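Local coordinates for radical SAM domain protein (Methanothrix thermoacetophila, PDB 6Y1X) that is the radical SAM protein NifB, a carbide synthase that probably builds the NifB-co precursor of the nitrogenase iron-molybdenum cofactor with the help of [4Fe-4S] clusters, at residues A[202-207]-A[212-217]; A[148-153]-A[159-164]; A[38-43]-A[241-246]; A[123-128]-A[137-142]. All blocks are in the same frame, centred on the assembly; numbering follows the deposited sequence.

Contact 1 of 4, residues A[202-207]-A[212-217]; sequences KGIEEA and KIVKVN
A207, V214 and I204 carry most of this buried contact. The methyl of A207 meets one branch of V214, with CB 4.0 Å from V214 CG2. V214 is turned so that CG1 lies anti to the backbone N (chi1 176°). This sets CG2 beside that N, on the side where A207 comes in. The other branch, V214 CG1, faces CG2 of I204 more loosely at 4.5 Å. I204 also sends its CD1 further along the strand, to 4.3 Å from V216 CG2. Together they form one apolar strip between helix and strand.

The turn that joins the two segments is closed by the backbone. K212 N donates to A207 O at 3.0 Å, with an N-H...O angle of 157°. K212 CB and CG also lie near that oxygen, each 3.3 Å from A207 O. The side chain then bends at chi2 and leaves the contact. Its ammonium is held by a salt bridge to D154 and a hydrogen bond to V158 O.

Helix 202-207 runs at 148° to strand 213-217, with their axes 9.1 Å apart. This helix-to-strand step is characteristic of an alpha/beta fold such as the radical SAM partial barrel. A207 also touches I150 of helix 146-156, and I204 touches V163. The strand, which carries K215 of the cluster pocket, lies between strands 160-164 and 243-248 of the parallel sheet, bonded by backbone to both.

Contact 2 of 4, residues A[148-153]-A[159-164]; sequences DRIEDL and TNITVT
D152 OD2 is gripped by two nitrogens of R149, one turn earlier on the same helix. The guanidinium comes side-on, with NE and NH2 of R149 each 2.7 Å from D152 OD2. Both bonds reach that oxygen on the anti side, tilted out of the carboxylate plane. The N-H...O angles are 133° and 131°, well short of straight. R149 also bridges to E119, and the second oxygen of D152 is taken by R155. The pair lies at a kink, where the backbone N of E151 and of D152 lacks its helical bond.

The contact with the strand is made by other residues and is purely apolar. I161 points toward the helix. Its extended side chain (chi2 174°) ends in CD1, which takes both partners. I150 CD1 touches I161 CD1 at 3.6 Å, and the two side chains meet at about a right angle. I150 gets there with CG1 anti to its backbone N and a bend at chi2. L153 CD1 comes to I161 CD1 at 4.1 Å. A207 of helix 189-209 touches both isoleucines.

The next strand residue, T162, belongs to the pocket of an iron-sulfur cluster. Strand 136-141, helix 146-156 and strand 160-164 form a beta-alpha-beta unit, the repeating arrangement of the parallel alpha/beta partial barrel known from radical SAM enzymes.

Contact 3 of 4, residues A[38-43]-A[241-246]; sequences PCFSEK and VFIHNV. With SF4 (iron/sulfur cluster), chain C.
This is a buried apolar contact round the F40 ring, between an N-terminal loop that ligates a cluster and the start of strand 243-248, the last strand of the parallel sheet. F40 and F242 meet near their rims. F242 CD2 lies in the plane of the F40 ring, at its edge, 4.0 Å from F40 CD2. F242 in turn brings CE2 to 3.5 Å from F40 O, which sits at the edge of its ring. That oxygen is buried and has no hydrogen-bond partner in the model.

I243 adds its CG2, obliquely to the F40 ring and 4.1 Å from F40 CD2. F40 also touches I213 and K215 of strand 213-220. The loop thus packs against the last two strands of the radical SAM partial barrel.

The same loop also holds the iron-sulfur cluster. C39 SG binds the iron FE2 at 2.3 Å. H52, E75 and C138 are the other protein ligands of this cluster, which is distinct from the one held by C59, C63, C66 and C72. F40 CE1 approaches the cluster sulfur S3 obliquely, at 3.8 Å. C39 N is hydrogen-bonded to H37 ND1.

Contact 4 of 4, residues A[123-128]-A[137-142]; sequences ETLRLV and LCISTN. With SF4 (iron/sulfur cluster), chain C.
Helix 119-131 and strand 136-141 are the last two elements of a beta-alpha-beta unit that begins with strand 104-109, and this strand supplies a ligand of an iron-sulfur cluster. L125 sits at the centre of the contact. Its CD1 presses on I139 CG2 at 3.4 Å, tighter than a usual carbon contact, and the side chains meet at about a right angle. I139 holds CG1 between the backbone N and the carbonyl carbon (chi1 65°), which sets CG2 anti to the carbonyl carbon. Its unusual chi2 of 104° also suggests some strain. The other branch of L125, CD2, meets L137 CD2 at 4.1 Å. V128 CG1 touches the same L137 methyl at 3.9 Å. L137 runs opposite to both L125 and V128, sliding past each. Helix 123-128 and strand 137-141 run nearly antiparallel, at 165°, with axes 10.0 Å apart.

C138 points away from the helix. Its SG binds the iron FE4 at 2.3 Å. S140 follows, with CB 3.8 Å from the cluster sulfur S2.

Neighbouring residues of one strand thus divide the chemistry. L137 and I139 give the helix an apolar surface, while C138 binds the cluster and S140 lines its pocket.

Overall arrangement
All four contacts reach one parallel sheet. Strands 136-141, 160-164, 213-220 and 243-248 lie in that order, carrying contacts 4, 2, 1 and 3. Neighbours are joined by backbone: T162 N lies 2.8 Å from I139 O, K215 N 2.9 Å from I161 O, and V214 O 2.9 Å from F242 N. The centres of contacts 1 and 2 are about 7 Å apart, and those of contacts 2 and 4 about 9 Å. Contacts 3 and 4 lie about 18 Å apart between centres, yet both bind the same cluster, through C39 and C138. T162 of contact 2 and K215 of contact 1 also line its pocket. Contact 3 closes a chain loop that encloses the other three.

Contact 1 of 4, residues A[202-207]-A[212-217]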
loop_
_atom_site.group_PDB
_atom_site.type_symbol
_atom_site.label_atom_id
_atom_site.label_comp_id
_atom_site.label_asym_id
_atom_site.label_seq_id
_atom_site.Cartn_x
_atom_site.Cartn_y
_atom_site.Cartn_z
ATOM N N LYS A 202 7.733 4.673 11.933
ATOM C CA LYS A 202 7.396 6.040 12.331
ATOM C C LYS A 202 6.170 6.553 11.588
ATOM O O LYS A 202 5.333 7.258 12.165
ATOM C CB LYS A 202 8.585 6.974 12.098
ATOM C CG LYS A 202 9.761 6.746 13.038
ATOM C CD LYS A 202 10.913 7.691 12.716
ATOM C CE LYS A 202 11.856 7.861 13.902
ATOM N NZ LYS A 202 12.500 6.578 14.306
ATOM N N GLY A 203 6.046 6.221 10.303
ATOM C CA GLY A 203 4.914 6.719 9.539
ATOM C C GLY A 203 3.605 6.074 9.946
ATOM O O GLY A 203 2.587 6.755 10.089
ATOM N N ILE A 204 3.623 4.760 10.180
ATOM C CA ILE A 204 2.433 4.061 10.659
ATOM C C ILE A 204 2.007 4.618 12.008
ATOM O O ILE A 204 0.824 4.900 12.242
ATOM C CB ILE A 204 2.697 2.545 10.729
ATOM C CG1 ILE A 204 2.793 1.955 9.320
ATOM C CG2 ILE A 204 1.631 1.841 11.561
ATOM C CD1 ILE A 204 3.316 0.536 9.292
ATOM N N GLU A 205 2.965 4.769 12.923
ATOM C CA GLU A 205 2.660 5.342 14.229
ATOM C C GLU A 205 2.011 6.716 14.087
ATOM O O GLU A 205 1.013 7.017 14.753
ATOM C CB GLU A 205 3.942 5.424 15.059
ATOM C CG GLU A 205 3.803 6.119 16.397
ATOM C CD GLU A 205 5.096 6.072 17.191
ATOM O OE1 GLU A 205 6.077 5.479 16.690
ATOM O OE2 GLU A 205 5.138 6.632 18.307
ATOM N N GLU A 206 2.566 7.564 13.214
ATOM C CA GLU A 206 2.026 8.911 13.059
ATOM C C GLU A 206 0.654 8.878 12.391
ATOM O O GLU A 206 -0.236 9.657 12.753
ATOM C CB GLU A 206 3.003 9.783 12.269
ATOM C CG GLU A 206 2.550 11.227 12.098
ATOM C CD GLU A 206 2.345 11.951 13.425
ATOM O OE1 GLU A 206 2.982 11.566 14.430
ATOM O OE2 GLU A 206 1.549 12.912 13.462
ATOM N N ALA A 207 0.481 8.014 11.385
ATOM C CA ALA A 207 -0.825 7.857 10.753
ATOM C C ALA A 207 -1.876 7.421 11.766
ATOM O O ALA A 207 -2.992 7.958 11.790
ATOM C CB ALA A 207 -0.735 6.851 9.604
ATOM N N LYS A 212 -5.955 7.938 11.311
ATOM C CA LYS A 212 -6.104 7.338 9.994
ATOM C C LYS A 212 -6.337 5.840 10.130
ATOM O O LYS A 212 -5.854 5.199 11.066
ATOM C CB LYS A 212 -4.874 7.583 9.114
ATOM C CG LYS A 212 -4.448 9.035 9.006
ATOM C CD LYS A 212 -5.608 9.913 8.590
ATOM C CE LYS A 212 -5.206 11.373 8.592
ATOM N NZ LYS A 212 -6.331 12.262 8.195
ATOM N N ILE A 213 -7.096 5.286 9.193
ATOM C CA ILE A 213 -7.356 3.853 9.170
ATOM C C ILE A 213 -6.255 3.207 8.345
ATOM O O ILE A 213 -6.117 3.487 7.149
ATOM C CB ILE A 213 -8.738 3.546 8.577
ATOM C CG1 ILE A 213 -9.809 4.403 9.258
ATOM C CG2 ILE A 213 -9.048 2.059 8.706
ATOM C CD1 ILE A 213 -9.849 4.242 10.761
ATOM N N VAL A 214 -5.468 2.347 8.981
ATOM C CA VAL A 214 -4.254 1.810 8.383
ATOM C C VAL A 214 -4.455 0.341 8.043
ATOM O O VAL A 214 -4.858 -0.456 8.899
ATOM C CB VAL A 214 -3.044 2.000 9.309
ATOM C CG1 VAL A 214 -1.795 1.341 8.701
ATOM C CG2 VAL A 214 -2.813 3.478 9.558
ATOM N N LYS A 215 -4.170 -0.005 6.794
ATOM C CA LYS A 215 -4.084 -1.385 6.342
ATOM C C LYS A 215 -2.630 -1.700 6.024
ATOM O O LYS A 215 -1.932 -0.884 5.420
ATOM C CB LYS A 215 -4.975 -1.601 5.117
ATOM C CG LYS A 215 -4.658 -2.818 4.263
ATOM C CD LYS A 215 -5.816 -3.081 3.301
ATOM C CE LYS A 215 -5.363 -3.759 2.021
ATOM N NZ LYS A 215 -4.603 -2.828 1.140
ATOM N N VAL A 216 -2.168 -2.877 6.432
ATOM C CA VAL A 216 -0.803 -3.292 6.140
ATOM C C VAL A 216 -0.866 -4.479 5.192
ATOM O O VAL A 216 -1.533 -5.479 5.481
ATOM C CB VAL A 216 -0.021 -3.623 7.416
ATOM C CG1 VAL A 216 1.248 -4.403 7.069
ATOM C CG2 VAL A 216 0.317 -2.333 8.141
ATOM N N ASN A 217 -0.205 -4.350 4.044
ATOM C CA ASN A 217 0.024 -5.471 3.149
ATOM C C ASN A 217 1.337 -6.148 3.504
ATOM O O ASN A 217 2.321 -5.479 3.832
ATOM C CB ASN A 217 0.103 -5.005 1.694
ATOM C CG ASN A 217 -1.206 -4.469 1.167
ATOM O OD1 ASN A 217 -2.281 -4.740 1.707
ATOM N ND2 ASN A 217 -1.124 -3.720 0.077
#

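Contact 2 of 4, residues A[148-153]-A[159-164]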
loop_
_atom_site.group_PDB
_atom_site.type_symbol
_atom_site.label_atom_id
_atom_site.label_comp_id
_atom_site.label_asym_id
_atom_site.label_seq_id
_atom_site.Cartn_x
_atom_site.Cartn_y
_atom_site.Cartn_z
ATOM N N ASP A 148 7.441 11.774 6.256
ATOM C CA ASP A 148 7.647 13.105 5.697
ATOM C C ASP A 148 6.377 13.687 5.088
ATOM O O ASP A 148 6.230 14.911 5.036
ATOM C CB ASP A 148 8.753 13.075 4.641
ATOM C CG ASP A 148 10.136 12.905 5.242
ATOM O OD1 ASP A 148 10.267 13.014 6.480
ATOM O OD2 ASP A 148 11.093 12.666 4.475
ATOM N N ARG A 149 5.444 12.847 4.641
ATOM C CA ARG A 149 4.287 13.336 3.907
ATOM C C ARG A 149 2.962 13.119 4.626
ATOM O O ARG A 149 1.919 13.503 4.085
ATOM C CB ARG A 149 4.212 12.679 2.520
ATOM C CG ARG A 149 5.401 12.972 1.609
ATOM C CD ARG A 149 5.821 14.438 1.610
ATOM N NE ARG A 149 4.841 15.342 1.021
ATOM C CZ ARG A 149 4.896 15.786 -0.231
ATOM N NH1 ARG A 149 5.878 15.390 -1.030
ATOM N NH2 ARG A 149 3.968 16.619 -0.685
ATOM N N ILE A 150 2.963 12.513 5.818
ATOM C CA ILE A 150 1.701 12.207 6.489
ATOM C C ILE A 150 0.940 13.488 6.797
ATOM O O ILE A 150 -0.295 13.511 6.752
ATOM C CB ILE A 150 1.951 11.369 7.760
ATOM C CG1 ILE A 150 0.629 10.995 8.435
ATOM C CG2 ILE A 150 2.885 12.091 8.720
ATOM C CD1 ILE A 150 -0.280 10.147 7.573
ATOM N N GLU A 151 1.657 14.572 7.109
ATOM C CA GLU A 151 0.992 15.840 7.392
ATOM C C GLU A 151 0.238 16.343 6.165
ATOM O O GLU A 151 -0.878 16.860 6.282
ATOM C CB GLU A 151 2.016 16.877 7.848
ATOM C CG GLU A 151 1.407 18.173 8.344
ATOM C CD GLU A 151 2.303 18.906 9.327
ATOM O OE1 GLU A 151 3.515 19.039 9.045
ATOM O OE2 GLU A 151 1.796 19.354 10.377
ATOM N N ASP A 152 0.835 16.189 4.977
ATOM C CA ASP A 152 0.161 16.584 3.743
ATOM C C ASP A 152 -1.074 15.731 3.494
ATOM O O ASP A 152 -2.135 16.248 3.125
ATOM C CB ASP A 152 1.122 16.478 2.561
ATOM C CG ASP A 152 2.239 17.492 2.624
ATOM O OD1 ASP A 152 2.152 18.420 3.458
ATOM O OD2 ASP A 152 3.206 17.356 1.844
ATOM N N LEU A 153 -0.949 14.413 3.681
ATOM C CA LEU A 153 -2.074 13.513 3.450
ATOM C C LEU A 153 -3.239 13.871 4.357
ATOM O O LEU A 153 -4.397 13.906 3.926
ATOM C CB LEU A 153 -1.640 12.069 3.695
ATOM C CG LEU A 153 -0.658 11.461 2.701
ATOM C CD1 LEU A 153 -0.269 10.064 3.151
ATOM C CD2 LEU A 153 -1.247 11.429 1.300
ATOM N N THR A 159 -8.054 9.547 4.504
ATOM C CA THR A 159 -8.485 8.901 5.739
ATOM C C THR A 159 -8.050 7.449 5.851
ATOM O O THR A 159 -8.097 6.888 6.951
ATOM C CB THR A 159 -10.016 8.951 5.881
ATOM O OG1 THR A 159 -10.625 8.428 4.693
ATOM C CG2 THR A 159 -10.498 10.375 6.118
ATOM N N ASN A 160 -7.615 6.835 4.757
ATOM C CA ASN A 160 -7.268 5.423 4.724
ATOM C C ASN A 160 -5.917 5.306 4.048
ATOM O O ASN A 160 -5.699 5.901 2.989
ATOM C CB ASN A 160 -8.317 4.598 3.969
ATOM C CG ASN A 160 -9.669 4.594 4.655
ATOM O OD1 ASN A 160 -10.339 5.624 4.750
ATOM N ND2 ASN A 160 -10.083 3.425 5.130
ATOM N N ILE A 161 -5.026 4.516 4.639
ATOM C CA ILE A 161 -3.652 4.399 4.166
ATOM C C ILE A 161 -3.258 2.933 4.176
ATOM O O ILE A 161 -3.480 2.231 5.168
ATOM C CB ILE A 161 -2.670 5.220 5.027
ATOM C CG1 ILE A 161 -2.957 6.717 4.890
ATOM C CG2 ILE A 161 -1.231 4.925 4.625
ATOM C CD1 ILE A 161 -2.130 7.576 5.819
ATOM N N THR A 162 -2.701 2.461 3.069
ATOM C CA THR A 162 -2.135 1.126 3.010
ATOM C C THR A 162 -0.621 1.246 2.974
ATOM O O THR A 162 -0.071 1.969 2.139
ATOM C CB THR A 162 -2.630 0.378 1.771
ATOM O OG1 THR A 162 -4.001 0.016 1.946
ATOM C CG2 THR A 162 -1.810 -0.891 1.553
ATOM N N VAL A 163 0.049 0.536 3.872
ATOM C CA VAL A 163 1.502 0.471 3.884
ATOM C C VAL A 163 1.878 -0.971 3.597
ATOM O O VAL A 163 1.342 -1.887 4.229
ATOM C CB VAL A 163 2.087 0.935 5.232
ATOM C CG1 VAL A 163 3.604 0.838 5.219
ATOM C CG2 VAL A 163 1.615 2.344 5.570
ATOM N N THR A 164 2.811 -1.179 2.678
ATOM C CA THR A 164 3.328 -2.521 2.443
ATOM C C THR A 164 4.538 -2.730 3.343
ATOM O O THR A 164 5.574 -2.079 3.173
ATOM C CB THR A 164 3.667 -2.741 0.972
ATOM O OG1 THR A 164 2.454 -2.708 0.209
ATOM C CG2 THR A 164 4.317 -4.117 0.778
#

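Contact 3 of 4, residues A[38-43]-A[241-246]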
loop_
_atom_site.group_PDB
_atom_site.type_symbol
_atom_site.label_atom_id
_atom_site.label_comp_id
_atom_site.label_asym_id
_atom_site.label_seq_id
_atom_site.Cartn_x
_atom_site.Cartn_y
_atom_site.Cartn_z
ATOM N N PRO A 38 -14.307 -0.959 0.159
ATOM C CA PRO A 38 -14.264 -2.394 -0.179
ATOM C C PRO A 38 -13.033 -3.116 0.336
ATOM O O PRO A 38 -13.097 -4.330 0.569
ATOM C CB PRO A 38 -14.316 -2.403 -1.715
ATOM C CG PRO A 38 -14.643 -1.007 -2.139
ATOM C CD PRO A 38 -14.261 -0.091 -1.029
ATOM N N CYS A 39 -11.920 -2.413 0.537
ATOM C CA CYS A 39 -10.688 -3.048 0.980
ATOM C C CYS A 39 -10.559 -3.110 2.494
ATOM O O CYS A 39 -9.653 -3.785 2.995
ATOM C CB CYS A 39 -9.477 -2.316 0.389
ATOM S SG CYS A 39 -9.609 -2.005 -1.388
ATOM N N PHE A 40 -11.447 -2.447 3.233
ATOM C CA PHE A 40 -11.400 -2.455 4.686
ATOM C C PHE A 40 -12.603 -3.140 5.320
ATOM O O PHE A 40 -12.638 -3.282 6.547
ATOM C CB PHE A 40 -11.282 -1.023 5.228
ATOM C CG PHE A 40 -9.953 -0.374 4.940
ATOM C CD1 PHE A 40 -9.626 0.032 3.654
ATOM C CD2 PHE A 40 -9.031 -0.174 5.952
ATOM C CE1 PHE A 40 -8.407 0.628 3.386
ATOM C CE2 PHE A 40 -7.809 0.422 5.691
ATOM C CZ PHE A 40 -7.498 0.823 4.406
ATOM N N SER A 41 -13.589 -3.549 4.524
ATOM C CA SER A 41 -14.771 -4.228 5.033
ATOM C C SER A 41 -15.128 -5.356 4.077
ATOM O O SER A 41 -15.177 -5.148 2.860
ATOM C CB SER A 41 -15.948 -3.257 5.181
ATOM O OG SER A 41 -17.108 -3.921 5.645
ATOM N N GLU A 42 -15.360 -6.549 4.630
ATOM C CA GLU A 42 -15.798 -7.678 3.815
ATOM C C GLU A 42 -17.141 -7.395 3.149
ATOM O O GLU A 42 -17.348 -7.740 1.980
ATOM C CB GLU A 42 -15.863 -8.946 4.664
ATOM C CG GLU A 42 -15.343 -10.183 3.946
ATOM C CD GLU A 42 -14.951 -11.297 4.899
ATOM O OE1 GLU A 42 -14.955 -12.472 4.476
ATOM O OE2 GLU A 42 -14.632 -10.998 6.070
ATOM N N LYS A 43 -18.070 -6.780 3.886
ATOM C CA LYS A 43 -19.372 -6.451 3.314
ATOM C C LYS A 43 -19.245 -5.421 2.199
ATOM O O LYS A 43 -19.948 -5.507 1.185
ATOM C CB LYS A 43 -20.314 -5.943 4.407
ATOM C CG LYS A 43 -20.597 -6.954 5.508
ATOM N N VAL A 241 -2.656 -0.763 13.850
ATOM C CA VAL A 241 -3.104 -1.045 12.493
ATOM C C VAL A 241 -4.457 -1.741 12.529
ATOM O O VAL A 241 -4.743 -2.549 13.422
ATOM C CB VAL A 241 -2.041 -1.881 11.759
ATOM C CG1 VAL A 241 -2.576 -2.413 10.438
ATOM C CG2 VAL A 241 -0.807 -1.026 11.521
ATOM N N PHE A 242 -5.317 -1.398 11.574
ATOM C CA PHE A 242 -6.686 -1.893 11.618
ATOM C C PHE A 242 -6.823 -3.273 10.990
ATOM O O PHE A 242 -7.525 -4.131 11.534
ATOM C CB PHE A 242 -7.618 -0.910 10.910
ATOM C CG PHE A 242 -9.025 -1.408 10.776
ATOM C CD1 PHE A 242 -9.862 -1.472 11.876
ATOM C CD2 PHE A 242 -9.504 -1.832 9.549
ATOM C CE1 PHE A 242 -11.156 -1.942 11.748
ATOM C CE2 PHE A 242 -10.797 -2.302 9.417
ATOM C CZ PHE A 242 -11.621 -2.358 10.517
ATOM N N ILE A 243 -6.153 -3.524 9.867
ATOM C CA ILE A 243 -6.340 -4.780 9.150
ATOM C C ILE A 243 -5.043 -5.153 8.444
ATOM O O ILE A 243 -4.252 -4.290 8.060
ATOM C CB ILE A 243 -7.535 -4.682 8.170
ATOM C CG1 ILE A 243 -7.916 -6.055 7.610
ATOM C CG2 ILE A 243 -7.259 -3.671 7.066
ATOM C CD1 ILE A 243 -9.206 -6.051 6.824
ATOM N N HIS A 244 -4.845 -6.454 8.252
ATOM C CA HIS A 244 -3.622 -7.009 7.688
ATOM C C HIS A 244 -3.985 -7.822 6.455
ATOM O O HIS A 244 -4.876 -8.677 6.513
ATOM C CB HIS A 244 -2.932 -7.904 8.715
ATOM C CG HIS A 244 -1.539 -8.310 8.345
ATOM N ND1 HIS A 244 -0.899 -9.374 8.943
ATOM C CD2 HIS A 244 -0.649 -7.779 7.473
ATOM C CE1 HIS A 244 0.317 -9.494 8.442
ATOM N NE2 HIS A 244 0.497 -8.534 7.553
ATOM N N ASN A 245 -3.281 -7.579 5.355
ATOM C CA ASN A 245 -3.554 -8.256 4.090
ATOM C C ASN A 245 -2.301 -9.016 3.674
ATOM O O ASN A 245 -1.349 -8.425 3.153
ATOM C CB ASN A 245 -3.979 -7.245 3.030
ATOM C CG ASN A 245 -4.138 -7.866 1.659
ATOM O OD1 ASN A 245 -4.453 -9.047 1.533
ATOM N ND2 ASN A 245 -3.909 -7.070 0.619
ATOM N N VAL A 246 -2.304 -10.325 3.882
ATOM C CA VAL A 246 -1.181 -11.167 3.489
ATOM C C VAL A 246 -1.396 -11.644 2.061
ATOM O O VAL A 246 -2.388 -12.318 1.764
ATOM C CB VAL A 246 -1.013 -12.347 4.455
ATOM C CG1 VAL A 246 0.194 -13.179 4.063
ATOM C CG2 VAL A 246 -0.861 -11.823 5.876
HETATM FE FE1 SF4 C . -5.277 -0.193 -1.707
HETATM FE FE2 SF4 C . -7.984 -0.443 -1.849
HETATM FE FE3 SF4 C . -6.620 0.969 -3.732
HETATM FE FE4 SF4 C . -6.880 1.972 -1.181
HETATM S S1 SF4 C . -8.572 1.613 -2.699
HETATM S S2 SF4 C . -4.972 1.958 -2.464
HETATM S S3 SF4 C . -6.758 0.027 0.040
HETATM S S4 SF4 C . -6.459 -1.294 -3.347
#

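Contact 4 of 4, residues A[123-128]-A[137-142]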
loop_
_atom_site.group_PDB
_atom_site.type_symbol
_atom_site.label_atom_id
_atom_site.label_comp_id
_atom_site.label_asym_id
_atom_site.label_seq_id
_atom_site.Cartn_x
_atom_site.Cartn_y
_atom_site.Cartn_z
ATOM N N GLU A 123 -1.445 16.720 -5.602
ATOM C CA GLU A 123 -2.255 17.625 -6.406
ATOM C C GLU A 123 -3.550 16.955 -6.849
ATOM O O GLU A 123 -4.612 17.589 -6.862
ATOM C CB GLU A 123 -1.452 18.107 -7.612
ATOM C CG GLU A 123 -2.138 19.182 -8.426
ATOM C CD GLU A 123 -2.700 20.292 -7.559
ATOM O OE1 GLU A 123 -3.914 20.567 -7.665
ATOM O OE2 GLU A 123 -1.934 20.880 -6.763
ATOM N N THR A 124 -3.481 15.670 -7.197
ATOM C CA THR A 124 -4.667 14.951 -7.651
ATOM C C THR A 124 -5.690 14.801 -6.531
ATOM O O THR A 124 -6.872 15.115 -6.708
ATOM C CB THR A 124 -4.272 13.573 -8.177
ATOM O OG1 THR A 124 -3.422 13.718 -9.320
ATOM C CG2 THR A 124 -5.506 12.783 -8.564
ATOM N N LEU A 125 -5.249 14.334 -5.361
ATOM C CA LEU A 125 -6.190 14.101 -4.274
ATOM C C LEU A 125 -6.711 15.407 -3.696
ATOM O O LEU A 125 -7.814 15.440 -3.141
ATOM C CB LEU A 125 -5.534 13.260 -3.186
ATOM C CG LEU A 125 -5.259 11.820 -3.608
ATOM C CD1 LEU A 125 -4.483 11.130 -2.525
ATOM C CD2 LEU A 125 -6.556 11.077 -3.911
ATOM N N ARG A 126 -5.936 16.485 -3.811
ATOM C CA ARG A 126 -6.447 17.801 -3.454
ATOM C C ARG A 126 -7.562 18.227 -4.404
ATOM O O ARG A 126 -8.577 18.786 -3.971
ATOM C CB ARG A 126 -5.306 18.818 -3.462
ATOM C CG ARG A 126 -5.710 20.208 -3.021
ATOM C CD ARG A 126 -4.670 21.240 -3.422
ATOM N NE ARG A 126 -4.592 21.409 -4.872
ATOM C CZ ARG A 126 -5.393 22.202 -5.578
ATOM N NH1 ARG A 126 -6.344 22.901 -4.970
ATOM N NH2 ARG A 126 -5.247 22.298 -6.893
ATOM N N LEU A 127 -7.395 17.964 -5.703
ATOM C CA LEU A 127 -8.439 18.296 -6.668
ATOM C C LEU A 127 -9.686 17.444 -6.459
ATOM O O LEU A 127 -10.808 17.964 -6.470
ATOM C CB LEU A 127 -7.919 18.116 -8.095
ATOM C CG LEU A 127 -6.913 19.119 -8.660
ATOM C CD1 LEU A 127 -6.426 18.651 -10.025
ATOM C CD2 LEU A 127 -7.529 20.507 -8.761
ATOM N N VAL A 128 -9.510 16.138 -6.257
ATOM C CA VAL A 128 -10.657 15.249 -6.088
ATOM C C VAL A 128 -11.412 15.579 -4.805
ATOM O O VAL A 128 -12.644 15.685 -4.801
ATOM C CB VAL A 128 -10.200 13.780 -6.113
ATOM C CG1 VAL A 128 -11.338 12.861 -5.692
ATOM C CG2 VAL A 128 -9.686 13.417 -7.497
ATOM N N LEU A 137 -10.908 9.126 0.415
ATOM C CA LEU A 137 -9.612 9.282 -0.223
ATOM C C LEU A 137 -8.626 8.331 0.436
ATOM O O LEU A 137 -8.504 8.296 1.666
ATOM C CB LEU A 137 -9.114 10.724 -0.124
ATOM C CG LEU A 137 -10.017 11.797 -0.736
ATOM C CD1 LEU A 137 -9.407 13.179 -0.556
ATOM C CD2 LEU A 137 -10.291 11.515 -2.208
ATOM N N CYS A 138 -7.937 7.557 -0.394
ATOM C CA CYS A 138 -7.120 6.432 0.026
ATOM C C CYS A 138 -5.795 6.490 -0.716
ATOM O O CYS A 138 -5.726 6.978 -1.848
ATOM C CB CYS A 138 -7.843 5.100 -0.262
ATOM S SG CYS A 138 -7.123 3.585 0.445
ATOM N N ILE A 139 -4.733 6.026 -0.060
ATOM C CA ILE A 139 -3.434 5.906 -0.709
ATOM C C ILE A 139 -2.767 4.623 -0.246
ATOM O O ILE A 139 -2.984 4.149 0.873
ATOM C CB ILE A 139 -2.498 7.117 -0.443
ATOM C CG1 ILE A 139 -2.120 7.225 1.039
ATOM C CG2 ILE A 139 -3.097 8.408 -0.940
ATOM C CD1 ILE A 139 -0.708 6.753 1.345
ATOM N N SER A 140 -1.928 4.083 -1.122
ATOM C CA SER A 140 -1.022 2.987 -0.835
ATOM C C SER A 140 0.399 3.533 -0.852
ATOM O O SER A 140 0.695 4.494 -1.568
ATOM C CB SER A 140 -1.187 1.859 -1.867
ATOM O OG SER A 140 -0.147 0.897 -1.772
ATOM N N THR A 141 1.268 2.961 -0.026
ATOM C CA THR A 141 2.647 3.424 0.020
ATOM C C THR A 141 3.551 2.290 0.474
ATOM O O THR A 141 3.125 1.394 1.202
ATOM C CB THR A 141 2.814 4.636 0.956
ATOM O OG1 THR A 141 4.192 5.045 0.991
ATOM C CG2 THR A 141 2.352 4.307 2.369
ATOM N N ASN A 142 4.806 2.337 0.035
ATOM C CA ASN A 142 5.810 1.464 0.624
ATOM C C ASN A 142 6.280 1.981 1.980
ATOM O O ASN A 142 7.042 1.289 2.664
ATOM C CB ASN A 142 6.982 1.257 -0.346
ATOM C CG ASN A 142 7.708 2.552 -0.703
ATOM O OD1 ASN A 142 7.860 3.456 0.115
ATOM N ND2 ASN A 142 8.156 2.638 -1.945
HETATM FE FE1 SF4 C . -5.277 -0.193 -1.707
HETATM FE FE2 SF4 C . -7.984 -0.443 -1.849
HETATM FE FE3 SF4 C . -6.620 0.969 -3.732
HETATM FE FE4 SF4 C . -6.880 1.972 -1.181
HETATM S S1 SF4 C . -8.572 1.613 -2.699
HETATM S S2 SF4 C . -4.972 1.958 -2.464
HETATM S S3 SF4 C . -6.758 0.027 0.040
HETATM S S4 SF4 C . -6.459 -1.294 -3.347
#